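Local atomic coordinates of amino acid ABC transporter, periplasmic amino acid-binding protein, putative (Streptococcus pneumoniae, PDB entry 4I62), a protein that binds L-arginine and probably delivers it, as a putative membrane-anchored lipoprotein, to an amino acid ABC transporter for uptake. Residues Ala34-Gly39 and Thr77-Glu82; Lys40-Leu45 and Lys101-Ile106; Ala50-Gln55 and Gly66-Leu71; Lys117-Ser122 and Ala228-Lys233. All blocks are in the same frame, centred on the assembly; numbering follows the deposited sequence.

Interaction 1 (Ala34-Gly39 and Thr77-Glu82); sequences AIKSKG and TELGVE
The carbonyl of Gly-39 is the flat group on which this contact closes, and Glu-82 N meets it from above its plane, 35° out, rather than on a lone pair. This hydrogen bond, Glu-82 N to Gly-39 O, is 3.0 Å long and fairly straight. Val-81 CB presses on the same oxygen, 3.5 Å from Gly-39 O, while Glu-82 lays CB and CG against it before its chain bends and carries the carboxylate away. A second carbonyl, that of Ile-35, is touched by Val-81 CG1, 3.7 Å from Ile-35 O. With Val-81 CG1 anti to its own carbonyl carbon (chi1 -59°), CG2 is left to meet the side chain of Ile-35: CG2 of Val-81 and CG2 of Ile-35 are 4.2 Å apart, the side chains crossing at about a right angle. Leu-79 CD1 approaches the same methyl of Ile-35, and Leu-41, Leu-238 and Ala-241 close in on this apolar cluster. Lys-36 takes the outer flank, its extended chain bringing CE to 3.5 Å from Leu-79 O and NZ to a water that bridges it to Glu-78 O. Both helices stop at a glycine of positive phi, Gly-39 and Gly-80, the second in a Schellman motif, before strands 40-45 and 82-87, parallel neighbours joined through helix 67-79, a beta-alpha-beta crossover as in the alpha/beta lobes of periplasmic binding proteins.

Interaction 2 (Lys40-Leu45 and Lys101-Ile106); sequences KLVVAL and KADLAI
Val-42 and Asp-103 open the parallel pairing of strands 40-45 and 104-105, part of the central sheet of one lobe of the type II periplasmic binding protein fold. Val-42 O is gripped by two donors: Asp-103 N at 2.8 Å, tilted from the carbonyl plane, and Leu-104 N at 3.2 Å, within it. Here a side chain also stands in for a strand carbonyl: Asp-103 OD2 accepts Val-42 N at 2.9 Å on its anti side, with 172° at the hydrogen. The ladder goes on with Ala-44 N to Leu-104 O, 2.9 Å, and fades into a weak bond from Ile-106 N to Ala-44 O. On the face carrying Val-43 and Leu-104, the methyls Leu-41 CD1 and Leu-104 CD1 touch at 3.9 Å. Val-43 sets CG1 anti to its backbone N (chi1 175°), where it meets Ile-106 CG1 at 3.8 Å. On the opposite face, Val-42 CG1 rests against Ala-102, and Ala-44 CB lies 3.7 Å from Ala-102 CB. Farther out, Val-93 of helix 90-98 packs on Ala-44 and Ala-105, Ile-75 and Ala-72 of helix 67-79 back Leu-41 and Ile-106, and Val-229 touches both Leu-104 and Ile-106. Asp-103 OD2 is itself salt-bridged to Lys-38 NZ.

Interaction 3 (Ala50-Gln55 and Gly66-Leu71); sequences APFEYQ and GSDIEL
The N-terminus of helix 67-79, beside the arginine pocket, is held by Pro-51 and Phe-52, whose carbonyls take up N-H groups of its first turn. Ser-67 N bonds to Pro-51 O at 3.0 Å, and Asp-68 N to Phe-52 O at 2.9 Å, the latter in the carbonyl plane on a lone pair. Gly-66, at the N-cap position, brings its CA within 3.4 Å of Phe-52 O; at phi 140° and psi 176°, its lack of a CB is what lets the carbonyls of Pro-51 and Phe-52 come so close. The Phe-52 ring has Pro-51 CG over one face and Asp-68 OD1 at its edge, with Ser-67 OG 3.5 Å from Phe-52 CD1. Its ring and the Asp-68 carboxylate are turned 46° against each other, and Tyr-126 and Tyr-227 add edge-to-face partners. Beside the acids, Ile-69 CD1 packs on Glu-53 CB at 3.5 Å. Glu-53 keeps CG between its backbone N and carbonyl carbon, then bends at chi2, which brings its carboxylate over to Asp-68. There Glu-53 OE1 lies only 2.5 Å from Asp-68 OD2. Each acid also has a partner beyond the pair: Glu-53 OE2 is hydrogen-bonded to NH1 of the bound arginine, and Asp-68 OD2 to Gly-108 N. Two oxygens so close imply that one acid probably retains a proton, which the buried setting would favour. Asp-68 would then act as a second-shell residue steadying Glu-53, which binds the arginine.

Interaction 4 (Lys117-Ser122 and Ala228-Lys233); sequences KVFDFS and AVAMKK
Asp-120 and Met-231 form the firm centre of this contact, a hydrogen-bonded antiparallel pair whose outer end loosens toward solvent. Asp-120 N to Met-231 O and Met-231 N to Asp-120 O both measure 2.9 Å, the first more bent. On the side shared by these two residues, Asp-120 CB and Met-231 CG come within 3.4 Å. On the other face, Phe-121 sets its ring against two alanines, with CD1 3.7 Å from Ala-228 CB and CE1 3.8 Å from Ala-230 CB. Phe-119, whose side chain points away overall, still has Met-231 O at its ring edge, in plane. The inner end is locked by two bonds around Ser-122: its N gives to Val-229 O, while its OG, set between the backbone N and carbonyl carbon (chi1 73°), accepts Val-229 N at 2.9 Å. Toward Lys-233 direct backbone bonding gives way to a water, which donates to Val-118 O and accepts from Lys-233 N at 3.0 Å. Lys-233 folds back over this end, CD lying 3.5 Å from Asp-120 OD1; NZ is hydrogen-bonded to Ser-116 O and only weakly to Phe-119 O. The Asp-120 carboxylate itself turns to the backbone just after Lys-233, with OD2 accepting from Ser-235 N. Strand 226-232, coming back from the other lobe and lying antiparallel between 104-105 and 119-121, is the inserted strand of the 2-1-3-n-4 sheet order characteristic of type II periplasmic binding proteins.

Overall arrangement
Interactions 1, 2 and 4 follow one sheet across a single lobe, in the order 82-87, 40-45, 104-105, 226-232, 119-121. Interaction 1 leads straight into interaction 2, 12 Å between centres, because helix 33-38 runs on into strand 40-45. Interaction 4, its centre again 12 Å from that of interaction 2, comes last along the chain, after the other three have closed, and joins interaction 2 where Ala-105 N meets Ala-230 O at 2.9 Å. Interaction 3 falls between the two segments of interaction 2 along the chain and shares helix 67-79 with interaction 1, about 21 Å away between centres. Leu-45 and Ile-106 abut Ile-69, Glu-53 and Asp-68, linking the strand ends of interaction 2 to the arginine site.

Interaction 1 (Ala34-Gly39 and Thr77-Glu82)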
# COMPACT_ATOMS: atom_id res chain seq x y z
N ALA A 34 2.98 25.38 -8.82
CA ALA A 34 3.57 24.68 -9.95
C ALA A 34 2.55 23.69 -10.48
O ALA A 34 2.42 23.53 -11.70
CB ALA A 34 4.85 23.96 -9.54
N ILE A 35 1.82 23.07 -9.56
CA ILE A 35 0.80 22.13 -9.94
C ILE A 35 -0.36 22.82 -10.63
O ILE A 35 -0.78 22.37 -11.72
CB ILE A 35 0.34 21.29 -8.73
CG1 ILE A 35 1.46 20.37 -8.27
CG2 ILE A 35 -0.88 20.51 -9.06
CD1 ILE A 35 1.22 19.79 -6.88
N LYS A 36 -0.88 23.90 -10.06
CA LYS A 36 -2.00 24.55 -10.70
C LYS A 36 -1.59 25.08 -12.06
O LYS A 36 -2.37 25.03 -13.03
CB LYS A 36 -2.58 25.66 -9.83
CG LYS A 36 -3.27 25.08 -8.61
CD LYS A 36 -3.95 26.15 -7.77
CE LYS A 36 -4.88 25.53 -6.74
NZ LYS A 36 -5.67 26.55 -6.02
N SER A 37 -0.40 25.67 -12.16
CA SER A 37 0.08 26.27 -13.40
C SER A 37 0.31 25.24 -14.50
O SER A 37 0.11 25.52 -15.69
CB SER A 37 1.36 27.07 -13.16
OG SER A 37 1.85 27.60 -14.37
N LYS A 38 0.75 24.05 -14.14
CA LYS A 38 0.97 23.02 -15.16
C LYS A 38 -0.32 22.29 -15.52
O LYS A 38 -0.36 21.57 -16.53
CB LYS A 38 2.10 22.06 -14.80
CG LYS A 38 1.72 20.99 -13.81
CD LYS A 38 2.95 20.19 -13.42
CE LYS A 38 2.61 19.11 -12.40
NZ LYS A 38 3.84 18.44 -11.92
N GLY A 39 -1.37 22.45 -14.71
CA GLY A 39 -2.69 21.94 -15.05
C GLY A 39 -2.93 20.47 -14.75
O GLY A 39 -3.99 19.94 -15.12
N THR A 77 -9.45 17.33 -8.07
CA THR A 77 -10.66 18.17 -8.19
C THR A 77 -10.53 19.39 -7.27
O THR A 77 -10.83 20.53 -7.68
CB THR A 77 -11.93 17.36 -7.80
OG1 THR A 77 -12.14 16.32 -8.77
CG2 THR A 77 -13.16 18.26 -7.75
N GLU A 78 -10.07 19.18 -6.03
CA GLU A 78 -9.84 20.28 -5.08
C GLU A 78 -8.88 21.33 -5.63
O GLU A 78 -9.11 22.53 -5.46
CB GLU A 78 -9.34 19.73 -3.73
CG GLU A 78 -8.95 20.81 -2.71
CD GLU A 78 -10.11 21.68 -2.31
OE1 GLU A 78 -11.25 21.17 -2.24
OE2 GLU A 78 -9.89 22.89 -2.05
N LEU A 79 -7.83 20.87 -6.31
CA LEU A 79 -6.82 21.74 -6.89
C LEU A 79 -7.23 22.33 -8.25
O LEU A 79 -6.55 23.21 -8.77
CB LEU A 79 -5.53 20.96 -7.07
CG LEU A 79 -4.83 20.50 -5.78
CD1 LEU A 79 -3.69 19.52 -6.07
CD2 LEU A 79 -4.30 21.69 -5.03
N GLY A 80 -8.32 21.85 -8.83
CA GLY A 80 -8.77 22.30 -10.15
C GLY A 80 -7.89 21.85 -11.31
O GLY A 80 -7.81 22.55 -12.33
N VAL A 81 -7.26 20.69 -11.19
CA VAL A 81 -6.33 20.18 -12.19
C VAL A 81 -6.70 18.78 -12.61
O VAL A 81 -7.47 18.08 -11.95
CB VAL A 81 -4.85 20.22 -11.71
CG1 VAL A 81 -4.43 21.64 -11.35
CG2 VAL A 81 -4.62 19.27 -10.49
N GLU A 82 -6.12 18.35 -13.73
CA GLU A 82 -6.26 16.97 -14.18
C GLU A 82 -5.43 16.01 -13.32
O GLU A 82 -4.40 16.39 -12.79
CB GLU A 82 -5.81 16.84 -15.63
CG GLU A 82 -6.46 17.83 -16.59
CD GLU A 82 -7.91 17.51 -16.87
OE1 GLU A 82 -8.38 16.46 -16.40
OE2 GLU A 82 -8.58 18.29 -17.56
O HOH W 1 -8.39 25.12 -6.37
O HOH W 2 -6.63 24.32 -3.87

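Interaction 2 (Lys40-Leu45 and Lys101-Ile106)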
# COMPACT_ATOMS: atom_id res chain seq x y z
N LYS A 40 -2.01 19.83 -14.04
CA LYS A 40 -2.17 18.41 -13.74
C LYS A 40 -1.41 18.05 -12.47
O LYS A 40 -0.48 18.75 -12.10
CB LYS A 40 -1.74 17.52 -14.91
CG LYS A 40 -0.29 17.60 -15.24
CD LYS A 40 -0.08 16.76 -16.50
CE LYS A 40 1.38 16.68 -16.87
NZ LYS A 40 1.52 15.86 -18.11
N LEU A 41 -1.89 17.01 -11.82
CA LEU A 41 -1.33 16.48 -10.58
C LEU A 41 -0.80 15.09 -10.91
O LEU A 41 -1.58 14.22 -11.30
CB LEU A 41 -2.44 16.37 -9.51
CG LEU A 41 -2.03 15.75 -8.17
CD1 LEU A 41 -1.13 16.69 -7.39
CD2 LEU A 41 -3.27 15.36 -7.38
N VAL A 42 0.50 14.86 -10.75
CA VAL A 42 1.10 13.57 -11.08
C VAL A 42 1.27 12.74 -9.81
O VAL A 42 1.94 13.16 -8.88
CB VAL A 42 2.46 13.75 -11.78
CG1 VAL A 42 3.04 12.39 -12.16
CG2 VAL A 42 2.35 14.63 -13.05
N VAL A 43 0.61 11.59 -9.78
CA VAL A 43 0.59 10.72 -8.59
C VAL A 43 1.30 9.41 -8.88
O VAL A 43 0.88 8.64 -9.75
CB VAL A 43 -0.87 10.45 -8.18
CG1 VAL A 43 -0.94 9.45 -7.00
CG2 VAL A 43 -1.60 11.76 -7.77
N ALA A 44 2.35 9.17 -8.13
CA ALA A 44 3.11 7.90 -8.21
C ALA A 44 2.45 6.83 -7.36
O ALA A 44 2.06 7.10 -6.21
CB ALA A 44 4.54 8.11 -7.77
N LEU A 45 2.38 5.61 -7.89
CA LEU A 45 1.78 4.52 -7.15
C LEU A 45 2.18 3.17 -7.79
O LEU A 45 2.59 3.12 -8.95
CB LEU A 45 0.26 4.64 -7.05
CG LEU A 45 -0.56 4.34 -8.30
CD1 LEU A 45 -2.02 4.47 -7.97
CD2 LEU A 45 -0.23 5.12 -9.57
N LYS A 101 9.79 13.87 -10.09
CA LYS A 101 9.14 13.19 -11.21
C LYS A 101 7.64 12.93 -10.97
O LYS A 101 6.89 12.67 -11.91
CB LYS A 101 9.86 11.88 -11.50
CG LYS A 101 11.31 12.06 -11.91
CD LYS A 101 12.10 10.76 -11.79
CE LYS A 101 11.65 9.72 -12.81
NZ LYS A 101 12.50 8.48 -12.72
N ALA A 102 7.22 12.98 -9.71
CA ALA A 102 5.80 12.93 -9.35
C ALA A 102 5.56 13.97 -8.27
O ALA A 102 6.48 14.33 -7.53
CB ALA A 102 5.41 11.54 -8.86
N ASP A 103 4.32 14.44 -8.15
CA ASP A 103 3.96 15.44 -7.13
C ASP A 103 3.57 14.82 -5.79
O ASP A 103 3.86 15.40 -4.73
CB ASP A 103 2.78 16.26 -7.64
CG ASP A 103 3.11 16.98 -8.93
OD1 ASP A 103 4.18 17.64 -8.97
OD2 ASP A 103 2.35 16.87 -9.92
N LEU A 104 2.89 13.68 -5.83
CA LEU A 104 2.42 12.99 -4.62
C LEU A 104 2.69 11.51 -4.80
O LEU A 104 2.63 11.01 -5.92
CB LEU A 104 0.90 13.16 -4.40
CG LEU A 104 0.40 14.57 -4.22
CD1 LEU A 104 -1.13 14.56 -4.13
CD2 LEU A 104 1.02 15.24 -2.97
N ALA A 105 2.90 10.83 -3.68
CA ALA A 105 2.79 9.37 -3.63
C ALA A 105 1.51 9.05 -2.88
O ALA A 105 1.39 9.40 -1.70
CB ALA A 105 3.97 8.73 -2.93
N ILE A 106 0.57 8.40 -3.57
CA ILE A 106 -0.66 7.92 -2.94
C ILE A 106 -0.70 6.43 -3.29
O ILE A 106 -1.14 6.05 -4.38
CB ILE A 106 -1.94 8.65 -3.41
CG1 ILE A 106 -1.75 10.17 -3.36
CG2 ILE A 106 -3.10 8.20 -2.53
CD1 ILE A 106 -2.98 10.96 -3.86

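Interaction 3 (Ala50-Gln55 and Gly66-Leu71)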
# COMPACT_ATOMS: atom_id res chain seq x y z
N ALA A 50 -4.57 -4.13 -3.76
CA ALA A 50 -5.99 -3.96 -3.49
C ALA A 50 -6.20 -3.98 -1.97
O ALA A 50 -5.58 -4.80 -1.27
CB ALA A 50 -6.80 -5.08 -4.13
N PRO A 51 -7.10 -3.15 -1.44
CA PRO A 51 -8.10 -2.33 -2.15
C PRO A 51 -7.61 -0.93 -2.57
O PRO A 51 -8.36 -0.19 -3.23
CB PRO A 51 -9.23 -2.18 -1.09
CG PRO A 51 -8.46 -2.19 0.21
CD PRO A 51 -7.39 -3.23 0.01
N PHE A 52 -6.39 -0.57 -2.17
CA PHE A 52 -5.90 0.81 -2.34
C PHE A 52 -5.62 1.16 -3.79
O PHE A 52 -6.08 2.21 -4.31
CB PHE A 52 -4.70 1.02 -1.41
CG PHE A 52 -5.08 0.82 0.02
CD1 PHE A 52 -5.79 1.81 0.70
CD2 PHE A 52 -4.87 -0.41 0.65
CE1 PHE A 52 -6.24 1.60 1.99
CE2 PHE A 52 -5.35 -0.62 1.93
CZ PHE A 52 -6.02 0.38 2.60
N GLU A 53 -4.86 0.31 -4.49
CA GLU A 53 -4.64 0.46 -5.94
C GLU A 53 -4.38 -0.91 -6.53
O GLU A 53 -3.59 -1.68 -5.98
CB GLU A 53 -3.50 1.43 -6.27
CG GLU A 53 -2.21 1.17 -5.49
CD GLU A 53 -2.17 1.84 -4.14
OE1 GLU A 53 -2.83 2.93 -4.06
OE2 GLU A 53 -1.50 1.36 -3.18
N TYR A 54 -5.01 -1.20 -7.67
CA TYR A 54 -4.87 -2.51 -8.28
C TYR A 54 -5.31 -2.38 -9.73
O TYR A 54 -5.88 -1.38 -10.16
CB TYR A 54 -5.66 -3.57 -7.51
CG TYR A 54 -7.17 -3.34 -7.40
CD1 TYR A 54 -7.67 -2.49 -6.41
CD2 TYR A 54 -8.08 -4.00 -8.25
CE1 TYR A 54 -9.02 -2.31 -6.26
CE2 TYR A 54 -9.44 -3.78 -8.11
CZ TYR A 54 -9.90 -2.95 -7.12
OH TYR A 54 -11.26 -2.72 -6.95
N GLN A 55 -5.02 -3.44 -10.49
CA GLN A 55 -5.45 -3.52 -11.88
C GLN A 55 -6.70 -4.35 -11.98
O GLN A 55 -6.75 -5.49 -11.47
CB GLN A 55 -4.36 -4.12 -12.77
CG GLN A 55 -3.09 -3.30 -12.87
CD GLN A 55 -2.12 -3.88 -13.87
OE1 GLN A 55 -2.30 -3.73 -15.08
NE2 GLN A 55 -1.10 -4.57 -13.38
N GLY A 66 -9.03 1.87 -7.49
CA GLY A 66 -8.94 1.60 -6.06
C GLY A 66 -9.20 2.84 -5.21
O GLY A 66 -9.36 3.96 -5.72
N SER A 67 -9.24 2.65 -3.89
CA SER A 67 -9.59 3.77 -3.03
C SER A 67 -8.57 4.90 -3.07
O SER A 67 -8.94 6.06 -2.91
CB SER A 67 -9.79 3.29 -1.59
OG SER A 67 -8.63 2.68 -1.07
N ASP A 68 -7.28 4.60 -3.30
CA ASP A 68 -6.29 5.65 -3.40
C ASP A 68 -6.46 6.42 -4.72
O ASP A 68 -6.11 7.60 -4.79
CB ASP A 68 -4.85 5.07 -3.39
CG ASP A 68 -4.29 4.84 -1.99
OD1 ASP A 68 -4.87 5.30 -1.00
OD2 ASP A 68 -3.18 4.23 -1.92
N ILE A 69 -6.97 5.76 -5.76
CA ILE A 69 -7.24 6.46 -7.02
C ILE A 69 -8.41 7.44 -6.78
O ILE A 69 -8.38 8.58 -7.27
CB ILE A 69 -7.59 5.47 -8.17
CG1 ILE A 69 -6.36 4.72 -8.67
CG2 ILE A 69 -8.21 6.21 -9.35
CD1 ILE A 69 -5.62 3.87 -7.69
N GLU A 70 -9.43 7.01 -6.04
CA GLU A 70 -10.54 7.92 -5.72
C GLU A 70 -10.07 9.09 -4.85
O GLU A 70 -10.52 10.23 -5.06
CB GLU A 70 -11.68 7.13 -5.09
CG GLU A 70 -12.24 6.06 -6.02
CD GLU A 70 -12.73 6.64 -7.34
OE1 GLU A 70 -13.52 7.61 -7.28
OE2 GLU A 70 -12.34 6.17 -8.42
N LEU A 71 -9.19 8.84 -3.90
CA LEU A 71 -8.59 9.92 -3.11
C LEU A 71 -7.82 10.87 -4.02
O LEU A 71 -7.95 12.10 -3.91
CB LEU A 71 -7.68 9.33 -2.05
CG LEU A 71 -6.88 10.30 -1.17
CD1 LEU A 71 -7.76 11.34 -0.48
CD2 LEU A 71 -6.02 9.57 -0.15

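Interaction 4 (Lys117-Ser122 and Ala228-Lys233)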
# COMPACT_ATOMS: atom_id res chain seq x y z
N LYS A 117 11.70 12.42 7.63
CA LYS A 117 12.86 13.32 7.55
C LYS A 117 13.06 13.85 6.13
O LYS A 117 13.71 14.88 5.94
CB LYS A 117 14.12 12.58 7.98
CG LYS A 117 14.20 12.27 9.46
CD LYS A 117 14.60 13.50 10.25
CE LYS A 117 16.01 13.96 9.86
NZ LYS A 117 16.53 15.05 10.76
N VAL A 118 12.53 13.13 5.15
CA VAL A 118 12.80 13.43 3.75
C VAL A 118 11.54 13.94 3.06
O VAL A 118 11.64 14.73 2.11
CB VAL A 118 13.31 12.17 3.01
CG1 VAL A 118 13.42 12.40 1.51
CG2 VAL A 118 14.66 11.74 3.57
N PHE A 119 10.37 13.52 3.54
CA PHE A 119 9.07 13.88 2.96
C PHE A 119 8.17 14.63 3.93
O PHE A 119 8.22 14.42 5.14
CB PHE A 119 8.33 12.60 2.48
CG PHE A 119 9.10 11.83 1.44
CD1 PHE A 119 9.11 12.27 0.11
CD2 PHE A 119 9.83 10.72 1.78
CE1 PHE A 119 9.86 11.58 -0.86
CE2 PHE A 119 10.57 10.04 0.82
CZ PHE A 119 10.59 10.47 -0.50
N ASP A 120 7.33 15.50 3.38
CA ASP A 120 6.13 15.97 4.07
C ASP A 120 5.12 14.82 3.92
O ASP A 120 5.02 14.17 2.85
CB ASP A 120 5.54 17.23 3.40
CG ASP A 120 6.06 18.55 3.97
OD1 ASP A 120 7.08 18.56 4.71
OD2 ASP A 120 5.42 19.59 3.63
N PHE A 121 4.34 14.59 4.98
CA PHE A 121 3.23 13.68 4.89
C PHE A 121 1.94 14.41 5.20
O PHE A 121 1.87 15.27 6.08
CB PHE A 121 3.35 12.53 5.90
CG PHE A 121 4.27 11.42 5.46
CD1 PHE A 121 3.84 10.52 4.52
CD2 PHE A 121 5.54 11.26 6.00
CE1 PHE A 121 4.64 9.45 4.13
CE2 PHE A 121 6.36 10.19 5.59
CZ PHE A 121 5.90 9.30 4.66
N SER A 122 0.89 14.01 4.52
CA SER A 122 -0.45 14.40 4.93
C SER A 122 -0.78 13.87 6.31
O SER A 122 -0.08 12.98 6.85
CB SER A 122 -1.49 13.87 3.94
OG SER A 122 -1.66 12.47 4.06
N ALA A 228 -0.40 7.60 4.70
CA ALA A 228 -0.49 9.02 4.43
C ALA A 228 -0.00 9.29 3.01
O ALA A 228 0.65 8.44 2.37
CB ALA A 228 0.32 9.79 5.46
N VAL A 229 -0.33 10.47 2.50
CA VAL A 229 0.16 10.92 1.21
C VAL A 229 1.52 11.57 1.40
O VAL A 229 1.68 12.42 2.27
CB VAL A 229 -0.82 11.93 0.62
CG1 VAL A 229 -0.27 12.54 -0.67
CG2 VAL A 229 -2.20 11.31 0.45
N ALA A 230 2.50 11.14 0.59
CA ALA A 230 3.85 11.74 0.70
C ALA A 230 4.04 12.78 -0.36
O ALA A 230 3.56 12.65 -1.51
CB ALA A 230 4.93 10.66 0.54
N MET A 231 4.77 13.82 0.01
CA MET A 231 5.09 14.90 -0.91
C MET A 231 6.46 15.47 -0.54
O MET A 231 7.04 15.10 0.49
CB MET A 231 4.00 15.97 -0.88
CG MET A 231 3.90 16.69 0.42
SD MET A 231 2.28 17.47 0.68
CE MET A 231 1.33 16.05 1.25
N LYS A 232 6.99 16.31 -1.40
CA LYS A 232 8.29 16.91 -1.12
C LYS A 232 8.23 17.76 0.14
O LYS A 232 7.21 18.36 0.48
CB LYS A 232 8.82 17.71 -2.30
CG LYS A 232 9.62 16.86 -3.28
CD LYS A 232 10.07 17.68 -4.49
CE LYS A 232 11.02 18.79 -4.07
NZ LYS A 232 12.27 18.22 -3.45
N LYS A 233 9.38 17.81 0.82
CA LYS A 233 9.51 18.55 2.06
C LYS A 233 9.14 19.99 1.81
O LYS A 233 9.40 20.53 0.73
CB LYS A 233 10.97 18.48 2.55
CG LYS A 233 11.14 18.76 4.03
CD LYS A 233 10.47 17.67 4.83
CE LYS A 233 10.82 17.73 6.30
NZ LYS A 233 10.13 16.61 7.02
O HOH W 3 11.24 15.74 -0.24